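Local coordinates for probable ABC transporter phosphite binding protein PhnD1 (Prochlorococcus marinus str. MIT 9301, PDB 5LQ5), which binds inorganic phosphite strongly, and methylphosphonate and phosphate only very weakly, as the probable solute-binding component of an ABC transporter, at residues R84-D87 and K88-K91; E220-T223 and K224-S228; K241-L244 and D245-A249. All blocks are in the same frame, centred on the assembly; numbering follows the deposited sequence.

Interaction 1 (R84-D87 and K88-K91); sequences RDID and KEFK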
ATOM      1  N   ARG A  84       5.194  -3.104   9.330  1.00 23.73           N
ATOM      2  CA  ARG A  84       4.407  -4.004  10.203  1.00 27.27           C
ATOM      3  C   ARG A  84       4.879  -5.438  10.046  1.00 28.87           C
ATOM      4  O   ARG A  84       5.521  -5.783   9.069  1.00 25.06           O
ATOM      5  CB  ARG A  84       2.914  -3.894   9.915  1.00 27.35           C
ATOM      6  CG  ARG A  84       2.388  -2.464   9.914  1.00 23.68           C
ATOM      7  CD  ARG A  84       1.031  -2.308   9.241  1.00 25.96           C
ATOM      8  NE  ARG A  84       1.090  -2.672   7.826  1.00 22.93           N
ATOM      9  CZ  ARG A  84       0.064  -2.610   6.986  1.00 25.01           C
ATOM     10  NH1 ARG A  84      -1.132  -2.221   7.394  1.00 28.49           N
ATOM     11  NH2 ARG A  84       0.239  -2.939   5.718  1.00 25.63           N
ATOM     12  N   ASP A  85       4.544  -6.295  11.008  1.00 28.33           N
ATOM     13  CA  ASP A  85       4.852  -7.726  10.863  1.00 32.70           C
ATOM     14  C   ASP A  85       4.282  -8.290   9.573  1.00 29.32           C
ATOM     15  O   ASP A  85       4.971  -9.010   8.865  1.00 31.62           O
ATOM     16  CB  ASP A  85       4.323  -8.556  12.046  1.00 33.59           C
ATOM     17  CG  ASP A  85       5.142  -8.355  13.300  1.00 38.43           C
ATOM     18  OD1 ASP A  85       6.304  -8.827  13.348  1.00 39.36           O
ATOM     19  OD2 ASP A  85       4.631  -7.706  14.234  1.00 48.42           O
ATOM     20  N   ILE A  86       3.046  -7.919   9.266  1.00 29.81           N
ATOM     21  CA  ILE A  86       2.369  -8.401   8.044  1.00 26.92           C
ATOM     22  C   ILE A  86       3.047  -7.994   6.725  1.00 26.40           C
ATOM     23  O   ILE A  86       2.962  -8.703   5.711  1.00 26.53           O
ATOM     24  CB  ILE A  86       0.858  -8.045   8.016  1.00 36.94           C
ATOM     25  CG1 ILE A  86       0.159  -8.820   6.894  1.00 45.11           C
ATOM     26  CG2 ILE A  86       0.588  -6.550   7.899  1.00 61.54           C
ATOM     27  CD1 ILE A  86       0.378 -10.321   6.961  1.00 48.77           C
ATOM     28  N   ASP A  87       3.748  -6.873   6.760  1.00 26.54           N
ATOM     29  CA  ASP A  87       4.467  -6.414   5.563  1.00 25.69           C
ATOM     30  C   ASP A  87       5.620  -7.285   5.108  1.00 25.08           C
ATOM     31  O   ASP A  87       6.054  -7.170   3.964  1.00 25.68           O
ATOM     32  CB  ASP A  87       4.900  -4.956   5.719  1.00 23.77           C
ATOM     33  CG  ASP A  87       3.731  -4.039   5.886  1.00 24.81           C
ATOM     34  OD1 ASP A  87       2.810  -4.106   5.029  1.00 24.44           O
ATOM     35  OD2 ASP A  87       3.723  -3.236   6.850  1.00 24.80           O
ATOM     36  N   LYS A  88       6.130  -8.144   5.996  1.00 25.37           N
ATOM     37  CA  LYS A  88       7.102  -9.173   5.611  1.00 28.64           C
ATOM     38  C   LYS A  88       6.501 -10.365   4.845  1.00 29.29           C
ATOM     39  O   LYS A  88       7.218 -11.040   4.120  1.00 34.57           O
ATOM     40  CB  LYS A  88       7.897  -9.705   6.831  1.00 26.72           C
ATOM     41  CG  LYS A  88       9.043  -8.781   7.263  1.00 32.73           C
ATOM     42  CD  LYS A  88      10.022  -9.489   8.198  1.00 39.97           C
ATOM     43  CE  LYS A  88       9.717  -9.257   9.652  1.00 66.86           C
ATOM     44  NZ  LYS A  88      10.505 -10.177  10.517  1.00 81.93           N
ATOM     45  N   GLU A  89       5.213 -10.606   5.059  1.00 27.38           N
ATOM     46  CA  GLU A  89       4.458 -11.751   4.500  1.00 27.93           C
ATOM     47  C   GLU A  89       3.072 -11.319   3.973  1.00 27.26           C
ATOM     48  O   GLU A  89       2.024 -11.895   4.325  1.00 27.84           O
ATOM     49  CB  GLU A  89       4.325 -12.897   5.527  1.00 36.13           C
ATOM     50  CG  GLU A  89       3.577 -12.533   6.811  1.00 56.84           C
ATOM     51  CD  GLU A  89       4.487 -12.450   8.029  1.00137.74           C
ATOM     52  OE1 GLU A  89       5.492 -11.716   7.963  1.00137.46           O
ATOM     53  OE2 GLU A  89       4.215 -13.128   9.047  1.00138.99           O
ATOM     54  N   PHE A  90       3.108 -10.289   3.121  1.00 23.34           N
ATOM     55  CA  PHE A  90       1.896  -9.612   2.659  1.00 21.46           C
ATOM     56  C   PHE A  90       1.282 -10.418   1.503  1.00 21.84           C
ATOM     57  O   PHE A  90       1.983 -11.076   0.760  1.00 22.33           O
ATOM     58  CB  PHE A  90       2.202  -8.171   2.231  1.00 19.93           C
ATOM     59  CG  PHE A  90       1.045  -7.238   2.402  1.00 20.56           C
ATOM     60  CD1 PHE A  90       0.759  -6.727   3.645  1.00 21.23           C
ATOM     61  CD2 PHE A  90       0.196  -6.894   1.339  1.00 19.09           C
ATOM     62  CE1 PHE A  90      -0.333  -5.936   3.873  1.00 21.12           C
ATOM     63  CE2 PHE A  90      -0.902  -6.065   1.565  1.00 21.59           C
ATOM     64  CZ  PHE A  90      -1.175  -5.595   2.841  1.00 19.78           C
ATOM     65  N   LYS A  91      -0.033 -10.302   1.366  1.00 20.60           N
ATOM     66  CA  LYS A  91      -0.807 -11.012   0.348  1.00 21.20           C
ATOM     67  C   LYS A  91      -1.846 -10.126  -0.344  1.00 19.57           C
ATOM     68  O   LYS A  91      -2.342  -9.161   0.231  1.00 22.00           O
ATOM     69  CB  LYS A  91      -1.542 -12.225   0.939  1.00 24.88           C
ATOM     70  CG  LYS A  91      -0.617 -13.225   1.578  1.00 31.24           C
ATOM     71  CD  LYS A  91      -1.452 -14.271   2.308  1.00 33.61           C
ATOM     72  CE  LYS A  91      -0.566 -15.351   2.901  1.00 48.86           C
ATOM     73  NZ  LYS A  91      -1.420 -16.418   3.486  1.00 55.97           N
TER

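Interaction 2 (E220-T223 and K224-S228); sequences EGFT and KELKS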
ATOM      1  N   GLU A 220      20.891  16.818  15.698  1.00 38.52           N
ATOM      2  CA  GLU A 220      21.573  15.515  15.744  1.00 32.28           C
ATOM      3  C   GLU A 220      20.743  14.530  16.560  1.00 32.28           C
ATOM      4  O   GLU A 220      20.192  14.884  17.594  1.00 40.56           O
ATOM      5  CB  GLU A 220      22.989  15.606  16.350  1.00 48.69           C
ATOM      6  CG  GLU A 220      24.030  16.242  15.435  1.00103.06           C
ATOM      7  CD  GLU A 220      24.088  17.747  15.580  1.00153.42           C
ATOM      8  OE1 GLU A 220      22.991  18.352  15.620  1.00110.80           O
ATOM      9  OE2 GLU A 220      25.204  18.312  15.630  1.00103.95           O
ATOM     10  N   GLY A 221      20.639  13.308  16.037  1.00 34.43           N
ATOM     11  CA  GLY A 221      19.919  12.199  16.684  1.00 35.05           C
ATOM     12  C   GLY A 221      18.420  12.148  16.406  1.00 28.43           C
ATOM     13  O   GLY A 221      17.757  11.224  16.858  1.00 30.92           O
ATOM     14  N   PHE A 222      17.896  13.123  15.653  1.00 28.88           N
ATOM     15  CA  PHE A 222      16.449  13.197  15.363  1.00 27.87           C
ATOM     16  C   PHE A 222      15.944  11.966  14.627  1.00 26.92           C
ATOM     17  O   PHE A 222      14.932  11.392  15.015  1.00 25.81           O
ATOM     18  CB  PHE A 222      16.070  14.455  14.576  1.00 29.87           C
ATOM     19  CG  PHE A 222      14.587  14.588  14.328  1.00 26.66           C
ATOM     20  CD1 PHE A 222      13.743  15.086  15.324  1.00 32.77           C
ATOM     21  CD2 PHE A 222      14.014  14.196  13.119  1.00 26.85           C
ATOM     22  CE1 PHE A 222      12.374  15.189  15.109  1.00 29.13           C
ATOM     23  CE2 PHE A 222      12.644  14.306  12.901  1.00 29.05           C
ATOM     24  CZ  PHE A 222      11.825  14.810  13.886  1.00 34.88           C
ATOM     25  N   THR A 223      16.642  11.547  13.588  1.00 28.05           N
ATOM     26  CA  THR A 223      16.177  10.369  12.821  1.00 26.58           C
ATOM     27  C   THR A 223      16.094   9.124  13.696  1.00 27.44           C
ATOM     28  O   THR A 223      15.138   8.389  13.632  1.00 25.01           O
ATOM     29  CB  THR A 223      17.057  10.076  11.587  1.00 30.37           C
ATOM     30  OG1 THR A 223      17.305  11.302  10.898  1.00 38.56           O
ATOM     31  CG2 THR A 223      16.364   9.131  10.626  1.00 35.30           C
ATOM     32  N   LYS A 224      17.113   8.923  14.519  1.00 30.36           N
ATOM     33  CA  LYS A 224      17.113   7.849  15.508  1.00 30.37           C
ATOM     34  C   LYS A 224      15.917   7.933  16.487  1.00 24.58           C
ATOM     35  O   LYS A 224      15.282   6.925  16.779  1.00 30.42           O
ATOM     36  CB  LYS A 224      18.442   7.809  16.281  1.00 36.28           C
ATOM     37  CG  LYS A 224      18.631   6.518  17.070  1.00 55.44           C
ATOM     38  CD  LYS A 224      20.063   6.009  17.005  1.00121.39           C
ATOM     39  CE  LYS A 224      20.375   5.379  15.653  1.00138.92           C
ATOM     40  NZ  LYS A 224      21.738   4.785  15.605  1.00 96.93           N
ATOM     41  N   GLU A 225      15.614   9.145  16.950  1.00 25.12           N
ATOM     42  CA  GLU A 225      14.484   9.401  17.883  1.00 27.65           C
ATOM     43  C   GLU A 225      13.144   9.092  17.180  1.00 25.34           C
ATOM     44  O   GLU A 225      12.251   8.438  17.731  1.00 25.25           O
ATOM     45  CB  GLU A 225      14.489  10.854  18.357  1.00 34.91           C
ATOM     46  CG  GLU A 225      13.495  11.156  19.480  1.00 63.26           C
ATOM     47  CD  GLU A 225      13.379  12.637  19.825  1.00138.02           C
ATOM     48  OE1 GLU A 225      13.928  13.501  19.098  1.00 79.97           O
ATOM     49  OE2 GLU A 225      12.698  12.932  20.828  1.00112.83           O
ATOM     50  N   LEU A 226      13.027   9.567  15.945  1.00 22.54           N
ATOM     51  CA  LEU A 226      11.837   9.311  15.108  1.00 24.96           C
ATOM     52  C   LEU A 226      11.573   7.803  14.911  1.00 20.79           C
ATOM     53  O   LEU A 226      10.461   7.301  15.101  1.00 23.54           O
ATOM     54  CB  LEU A 226      12.019  10.019  13.744  1.00 22.19           C
ATOM     55  CG  LEU A 226      10.964   9.731  12.652  1.00 25.76           C
ATOM     56  CD1 LEU A 226       9.597  10.174  13.107  1.00 30.23           C
ATOM     57  CD2 LEU A 226      11.331  10.420  11.354  1.00 28.00           C
ATOM     58  N   LYS A 227      12.620   7.085  14.562  1.00 23.55           N
ATOM     59  CA  LYS A 227      12.519   5.637  14.374  1.00 25.18           C
ATOM     60  C   LYS A 227      12.078   4.958  15.685  1.00 24.06           C
ATOM     61  O   LYS A 227      11.171   4.116  15.718  1.00 24.59           O
ATOM     62  CB  LYS A 227      13.849   5.116  13.867  1.00 30.06           C
ATOM     63  CG  LYS A 227      13.894   3.643  13.611  1.00 29.76           C
ATOM     64  CD  LYS A 227      15.201   3.260  12.923  1.00 34.56           C
ATOM     65  CE  LYS A 227      15.387   1.762  12.924  1.00 45.85           C
ATOM     66  NZ  LYS A 227      16.562   1.348  12.092  1.00 46.71           N
ATOM     67  N   SER A 228      12.688   5.403  16.776  1.00 25.36           N
ATOM     68  CA  SER A 228      12.366   4.918  18.129  1.00 24.55           C
ATOM     69  C   SER A 228      10.900   5.128  18.502  1.00 25.70           C
ATOM     70  O   SER A 228      10.239   4.221  18.992  1.00 26.55           O
ATOM     71  CB  SER A 228      13.279   5.596  19.156  1.00 35.52           C
ATOM     72  OG  SER A 228      13.225   4.916  20.389  1.00 47.43           O
TER

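Interaction 3 (K241-L244 and D245-A249); sequences KQIL and DMFNA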
ATOM      1  N   LYS A 241      -2.911   2.565  20.687  1.00 35.86           N
ATOM      2  CA  LYS A 241      -3.827   1.523  20.189  1.00 31.90           C
ATOM      3  C   LYS A 241      -4.708   2.033  19.042  1.00 31.98           C
ATOM      4  O   LYS A 241      -4.884   1.346  18.029  1.00 36.07           O
ATOM      5  CB  LYS A 241      -4.709   1.004  21.331  1.00 35.66           C
ATOM      6  CG  LYS A 241      -5.419  -0.302  21.035  1.00 47.37           C
ATOM      7  CD  LYS A 241      -6.395  -0.665  22.152  1.00 54.94           C
ATOM      8  CE  LYS A 241      -6.902  -2.091  22.006  1.00 80.61           C
ATOM      9  NZ  LYS A 241      -7.584  -2.327  20.699  1.00 57.87           N
ATOM     10  N   GLN A 242      -5.221   3.245  19.213  1.00 32.17           N
ATOM     11  CA  GLN A 242      -6.107   3.881  18.233  1.00 35.82           C
ATOM     12  C   GLN A 242      -5.386   4.002  16.912  1.00 37.62           C
ATOM     13  O   GLN A 242      -5.984   3.782  15.855  1.00 34.79           O
ATOM     14  CB  GLN A 242      -6.510   5.288  18.641  1.00 52.17           C
ATOM     15  CG  GLN A 242      -7.575   5.395  19.709  1.00 93.88           C
ATOM     16  CD  GLN A 242      -7.891   6.845  20.036  1.00 98.53           C
ATOM     17  OE1 GLN A 242      -7.428   7.767  19.349  1.00 71.81           O
ATOM     18  NE2 GLN A 242      -8.673   7.058  21.087  1.00159.31           N
ATOM     19  N   ILE A 243      -4.110   4.376  16.982  1.00 29.98           N
ATOM     20  CA  ILE A 243      -3.278   4.509  15.758  1.00 28.22           C
ATOM     21  C   ILE A 243      -3.010   3.127  15.172  1.00 29.41           C
ATOM     22  O   ILE A 243      -3.232   2.880  13.982  1.00 29.34           O
ATOM     23  CB  ILE A 243      -1.939   5.243  16.054  1.00 26.19           C
ATOM     24  CG1 ILE A 243      -2.192   6.719  16.350  1.00 30.68           C
ATOM     25  CG2 ILE A 243      -0.973   5.154  14.879  1.00 26.69           C
ATOM     26  CD1 ILE A 243      -1.118   7.371  17.217  1.00 33.57           C
ATOM     27  N   LEU A 244      -2.483   2.242  16.005  1.00 27.16           N
ATOM     28  CA  LEU A 244      -2.101   0.875  15.589  1.00 25.56           C
ATOM     29  C   LEU A 244      -3.264   0.089  14.979  1.00 29.91           C
ATOM     30  O   LEU A 244      -3.111  -0.596  13.952  1.00 28.78           O
ATOM     31  CB  LEU A 244      -1.442   0.089  16.735  1.00 28.17           C
ATOM     32  CG  LEU A 244      -0.022   0.555  17.119  1.00 30.63           C
ATOM     33  CD1 LEU A 244       0.337   0.146  18.528  1.00 31.38           C
ATOM     34  CD2 LEU A 244       1.031   0.040  16.146  1.00 34.53           C
ATOM     35  N   ASP A 245      -4.438   0.236  15.577  1.00 30.77           N
ATOM     36  CA  ASP A 245      -5.660  -0.418  15.039  1.00 30.04           C
ATOM     37  C   ASP A 245      -6.002   0.084  13.606  1.00 33.66           C
ATOM     38  O   ASP A 245      -6.471  -0.678  12.758  1.00 31.98           O
ATOM     39  CB  ASP A 245      -6.870  -0.185  15.944  1.00 31.85           C
ATOM     40  CG  ASP A 245      -6.831  -0.999  17.246  1.00 36.29           C
ATOM     41  OD1 ASP A 245      -5.982  -1.925  17.408  1.00 36.76           O
ATOM     42  OD2 ASP A 245      -7.691  -0.703  18.109  1.00 45.43           O
ATOM     43  N   MET A 246      -5.727   1.360  13.349  1.00 27.05           N
ATOM     44  CA  MET A 246      -5.922   1.943  11.999  1.00 31.54           C
ATOM     45  C   MET A 246      -4.967   1.375  10.967  1.00 26.16           C
ATOM     46  O   MET A 246      -5.251   1.476   9.765  1.00 27.68           O
ATOM     47  CB  MET A 246      -5.764   3.462  11.997  1.00 31.71           C
ATOM     48  CG  MET A 246      -6.813   4.241  12.763  1.00 46.31           C
ATOM     49  SD  MET A 246      -8.436   4.317  12.017  1.00 51.57           S
ATOM     50  CE  MET A 246      -8.218   4.802  10.297  1.00 38.90           C
ATOM     51  N   PHE A 247      -3.838   0.836  11.439  1.00 24.34           N
ATOM     52  CA  PHE A 247      -2.836   0.142  10.580  1.00 26.52           C
ATOM     53  C   PHE A 247      -2.994  -1.385  10.608  1.00 26.30           C
ATOM     54  O   PHE A 247      -2.201  -2.107  10.012  1.00 29.68           O
ATOM     55  CB  PHE A 247      -1.408   0.486  11.017  1.00 28.43           C
ATOM     56  CG  PHE A 247      -0.955   1.851  10.631  1.00 24.03           C
ATOM     57  CD1 PHE A 247      -0.328   2.061   9.390  1.00 25.35           C
ATOM     58  CD2 PHE A 247      -1.149   2.924  11.453  1.00 30.60           C
ATOM     59  CE1 PHE A 247       0.104   3.333   9.024  1.00 29.76           C
ATOM     60  CE2 PHE A 247      -0.737   4.195  11.098  1.00 25.45           C
ATOM     61  CZ  PHE A 247      -0.115   4.408   9.865  1.00 28.51           C
ATOM     62  N   ASN A 248      -4.012  -1.866  11.336  1.00 28.85           N
ATOM     63  CA  ASN A 248      -4.312  -3.323  11.459  1.00 31.18           C
ATOM     64  C   ASN A 248      -3.086  -4.098  11.937  1.00 32.51           C
ATOM     65  O   ASN A 248      -2.742  -5.158  11.414  1.00 41.81           O
ATOM     66  CB  ASN A 248      -4.809  -3.873  10.117  1.00 34.01           C
ATOM     67  CG  ASN A 248      -5.954  -3.070   9.561  1.00 47.24           C
ATOM     68  OD1 ASN A 248      -5.879  -2.560   8.441  1.00 61.96           O
ATOM     69  ND2 ASN A 248      -7.023  -2.930  10.339  1.00 55.30           N
ATOM     70  N   ALA A 249      -2.435  -3.539  12.955  1.00 28.53           N
ATOM     71  CA  ALA A 249      -1.157  -4.070  13.439  1.00 29.12           C
ATOM     72  C   ALA A 249      -1.059  -3.926  14.943  1.00 26.96           C
ATOM     73  O   ALA A 249      -1.615  -2.996  15.506  1.00 31.43           O
ATOM     74  CB  ALA A 249       0.010  -3.369  12.789  1.00 34.51           C
TER

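Interaction 1 (R84-D87 and K88-K91)
F90 lays its ring beside the R84-D87 ion pair and against I86. Its CG is anti to the backbone N (chi1 -151°), which brings the ring alongside the preceding turn. F90 CD1 lies 3.9 Å from I86 CG1. The same CD1 is 3.6 Å from D87 OD1, and CE1 is 3.6 Å from R84 NH2. The guanidinium plane is only 20° from the ring plane, but the approach is oblique. I86 O sits near the plane of the ring, at its edge. The other branch of I86, CG2, lies over one face of the R84 guanidinium, toward its rim.

This turn follows strand 79-84 of the six-stranded sheet and leads to strand 92-97 of the five-stranded sheet. It is thus a crossing between the two lobes of a periplasmic binding protein, and the side chain of F90 is about 5 Å from the bound phosphite. Y206, a residue of the phosphite pocket, meets F90 edge-to-face.

R84 grips D87 side-on: NE to OD2 and NH2 to OD1, both at 2.9 Å. R84 N also reaches OD2, on its anti lone pair. R84 NH1 bonds to F247 O. Replacing D87 by an alanine removes the carboxylate, which would probably leave R84 NE, NH2 and N without this acceptor and the guanidinium held mainly through F247 O.

K88 joins through its backbone, N bonded to D85 O at 3.2 Å. D85 makes a salt bridge to R251. E89 N bonds to I86 O at 3.0 Å.

Interaction 2 (E220-T223 and K224-S228)
L226 N bonds to F222 O at 2.8 Å, with an almost straight N-H...O angle of 169°. K227 N bonds to T223 O at 3.0 Å, and E225 N bonds to G221 O, also at 3.0 Å. These are the i to i+4 bonds of the first turns of helix 222-231. G221 is the N-cap. Its phi is positive, a region that favours glycine. Having no side chain, G221 takes part through its backbone alone.

The hydroxyl of T223 is held from outside the turn: OG1 is hydrogen-bonded to E215 OE2, which ties the start of the helix to helix 214-218.

Packing is carried by F222 and L226, one turn apart. F222 CG is anti to the backbone N (chi1 -177°), and the ring leans along the helix side, where CE2 comes 4.4 Å from L226 CD2. E225 OE1 approaches the same ring at CD1, 4.1 Å away, with the carboxylate plane steeply turned to the ring, 81° apart. F222 also stacks with F218, and both F222 and L226 touch L214 and reach L34 of helix 16-34.

The lysines contribute little beyond their first carbons: K224 CB lies 3.5 Å from G221 O, and K227 CB is equally near T223 O. The helix has a buried side, F222 and L226, and an exposed one, K224. The carboxylate of E225 lies near the N-terminal turn, where the helix dipole would probably favour negative charge.

Interaction 3 (K241-L244 and D245-A249)
K241 and D245 form a salt bridge one helical turn apart, with NZ 3.1 Å from OD2 on the syn lone pair. The K241 chain is extended as far as CE, then bends at chi4 (-58°), and this brings NZ round to the carboxylate. The backbones of the same two residues are also joined, D245 N to K241 O at 2.7 Å.

On another side of the helix, I243 and F247 lie alongside and point the same way. I243 CG2 is 3.9 Å from F247 CE2. I243 O meets the edge of that ring at CD2, 3.3 Å away. L244 CB packs against A249 O at 3.3 Å. M246 CG, anti to the carbonyl carbon, touches Q242 O; the rest of the chain bends away.

The helix ends here in a Schellman motif. N248 takes a positive phi of 54°. Two bonds make the motif: A249 N to L244 O at 3.2 Å, and N248 N to D245 O at 3.1 Å. F247 N is a further donor to L244 O, from the face opposite to A249 N. The M246 N bonds to Q242 O and I243 O are weak, as expected where the helix is running out.

R22 of helix 16-34 meets this end: its NH1 bonds to M246 O, and it makes a cation-pi contact with F247. N248 OD1 is bonded to N182 ND2 on helix 177-186.

Helix 238-246 packs on helix 16-34, where I243 rests on L25, F26 and E29, and M246 on K21. F247 reaches the six-stranded sheet, meeting W62 of strand 60-63 and F252 of strand 252-253 edge-to-face.

Interactions 1 and 3 touch, through the R84-F247 bond and packing of R84 CG on the A249 side chain. Both also reach W62 and F252, so they share the six-stranded sheet. Interaction 2 stands apart, about 11 Å from either at the nearest atoms. Its helix nevertheless packs on helix 16-34, as does that of interaction 3. Interaction 1 is nearest the chain centre, and its ion pair is buried beside an aromatic ring, close to the phosphite. Interaction 2 lies farthest out, with an exposed lysine and glycine. The chemistry differs with place: interaction 2 starts a helix, and interaction 3 ends one, keeping its salt bridge toward the surface.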